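Side-chain contact in methionine-binding protein (Coxiella burnetii, PDB 3TQW), which binds methionine and probably delivers it to an ABC transporter for uptake into the cell: residues A[27-32]-A[213-218]. Residues are numbered along the deposited sequence; the frame is centred on the assembly and turned at random. Where two conformers were deposited one is given.
Sequences NRYGLH and LKQLVS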
# COMPACT_ATOMS: atom_id res chain seq x y z
N ASN A 27 11.01 2.18 24.70
CA ASN A 27 10.48 1.97 26.05
C ASN A 27 10.44 0.51 26.48
O ASN A 27 10.64 0.21 27.66
CB ASN A 27 9.08 2.56 26.20
CG ASN A 27 9.04 4.07 26.00
OD1 ASN A 27 10.08 4.73 25.96
ND2 ASN A 27 7.84 4.62 25.87
N ARG A 28 10.16 -0.39 25.54
CA ARG A 28 9.94 -1.79 25.87
C ARG A 28 11.09 -2.70 25.45
O ARG A 28 11.29 -3.77 26.03
CB ARG A 28 8.64 -2.28 25.23
CG ARG A 28 7.39 -1.57 25.71
CD ARG A 28 7.08 -1.91 27.16
NE ARG A 28 5.80 -1.35 27.59
CZ ARG A 28 5.66 -0.15 28.16
NH1 ARG A 28 6.73 0.61 28.36
NH2 ARG A 28 4.47 0.28 28.53
N TYR A 29 11.86 -2.28 24.45
CA TYR A 29 12.96 -3.09 23.95
C TYR A 29 14.34 -2.47 24.14
O TYR A 29 15.35 -3.10 23.83
CB TYR A 29 12.78 -3.42 22.46
CG TYR A 29 11.55 -4.24 22.17
CD1 TYR A 29 10.29 -3.66 22.13
CD2 TYR A 29 11.65 -5.60 21.91
CE1 TYR A 29 9.17 -4.41 21.86
CE2 TYR A 29 10.53 -6.36 21.62
CZ TYR A 29 9.30 -5.76 21.60
OH TYR A 29 8.18 -6.51 21.33
N GLY A 30 14.38 -1.24 24.63
CA GLY A 30 15.63 -0.52 24.77
C GLY A 30 16.32 -0.30 23.43
O GLY A 30 17.55 -0.18 23.37
N LEU A 31 15.53 -0.23 22.36
CA LEU A 31 16.08 -0.12 21.00
C LEU A 31 15.85 1.27 20.41
O LEU A 31 14.73 1.79 20.44
CB LEU A 31 15.44 -1.18 20.10
CG LEU A 31 15.92 -1.31 18.65
CD1 LEU A 31 17.34 -1.85 18.61
CD2 LEU A 31 14.98 -2.22 17.87
N HIS A 32 16.91 1.87 19.87
CA HIS A 32 16.84 3.18 19.24
C HIS A 32 16.56 3.04 17.76
O HIS A 32 17.34 2.43 17.02
CB HIS A 32 18.15 3.95 19.42
CG HIS A 32 18.42 4.36 20.83
ND1 HIS A 32 17.75 5.40 21.45
CD2 HIS A 32 19.29 3.88 21.75
CE1 HIS A 32 18.20 5.53 22.68
NE2 HIS A 32 19.13 4.63 22.89
N LEU A 213 16.34 -6.02 14.16
CA LEU A 213 15.35 -5.86 13.09
C LEU A 213 14.09 -6.70 13.35
O LEU A 213 12.98 -6.26 13.08
CB LEU A 213 15.98 -6.17 11.73
CG LEU A 213 17.24 -5.36 11.43
CD1 LEU A 213 17.82 -5.68 10.06
CD2 LEU A 213 16.93 -3.86 11.55
N LYS A 214 14.28 -7.91 13.87
CA LYS A 214 13.15 -8.74 14.28
C LYS A 214 12.34 -8.07 15.39
O LYS A 214 11.12 -8.18 15.44
CB LYS A 214 13.62 -10.12 14.76
CG LYS A 214 14.19 -11.01 13.67
CD LYS A 214 14.50 -12.40 14.23
CE LYS A 214 15.01 -13.35 13.16
NZ LYS A 214 15.31 -14.70 13.72
N GLN A 215 13.03 -7.37 16.28
CA GLN A 215 12.35 -6.64 17.36
C GLN A 215 11.46 -5.51 16.84
O GLN A 215 10.44 -5.20 17.45
CB GLN A 215 13.37 -6.13 18.39
CG GLN A 215 13.93 -7.25 19.24
CD GLN A 215 15.17 -6.84 20.00
OE1 GLN A 215 15.51 -5.66 20.06
NE2 GLN A 215 15.87 -7.81 20.57
N LEU A 216 11.84 -4.92 15.72
CA LEU A 216 11.02 -3.90 15.09
C LEU A 216 9.67 -4.48 14.64
O LEU A 216 8.63 -3.84 14.78
CB LEU A 216 11.75 -3.28 13.90
CG LEU A 216 11.05 -2.14 13.16
CD1 LEU A 216 10.77 -0.98 14.10
CD2 LEU A 216 11.90 -1.69 11.97
N VAL A 217 9.70 -5.70 14.10
CA VAL A 217 8.49 -6.40 13.71
C VAL A 217 7.62 -6.65 14.93
O VAL A 217 6.41 -6.41 14.90
CB VAL A 217 8.79 -7.73 13.00
CG1 VAL A 217 7.51 -8.53 12.79
CG2 VAL A 217 9.49 -7.48 11.68
N SER A 218 8.23 -7.12 16.01
CA SER A 218 7.49 -7.36 17.25
C SER A 218 6.83 -6.08 17.79
O SER A 218 5.67 -6.10 18.20
CB SER A 218 8.40 -7.98 18.31
OG SER A 218 8.97 -9.19 17.84
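Tyr29 and Leu31, on the two sides of the turn that ends helix 13-29, meet Gln215 and Ser218 of helix 211-220 in one lobe of a periplasmic-binding-protein fold, where helix 211-220 packs on the six-stranded sheet through Leu216 on Val7, and Leu216 also touches Met18 of helix 13-29. The turn is marked by Gly30, the first residue to leave helical geometry, with a positive phi. The nearest alpha carbons, Tyr29 CA and Gln215 CA, are 7.5 Å apart, and no hydrogen bond joins the segments, so van der Waals contact carries the pairing. Tyr29 CG stands anti to its carbonyl carbon (chi1 -63°), which directs the ring obliquely across the side of helix 211-220, from Gln215 toward Ser218. Its CD2 rests 3.9 Å from Gln215 CG, and ring and amide planes differ by 31°. Over one face of the ring, 4.3 Å above its plane and displaced toward the rim, lies the backbone atom Gln215 O. Gln215 itself runs extended beyond CG (chi2 165°), and this carries its amide past the tyrosine to Leu31, where OE1 comes 4.1 Å from Leu31 CD2. Leu31 is the buried member of the group; Leu31 and Leu213 both rest on Val5 of strand 5-10. At the far end of the ring, the phenol oxygen meets carbon rather than the serine hydroxyl: Tyr29 OH lies 3.4 Å from Ser218 CB.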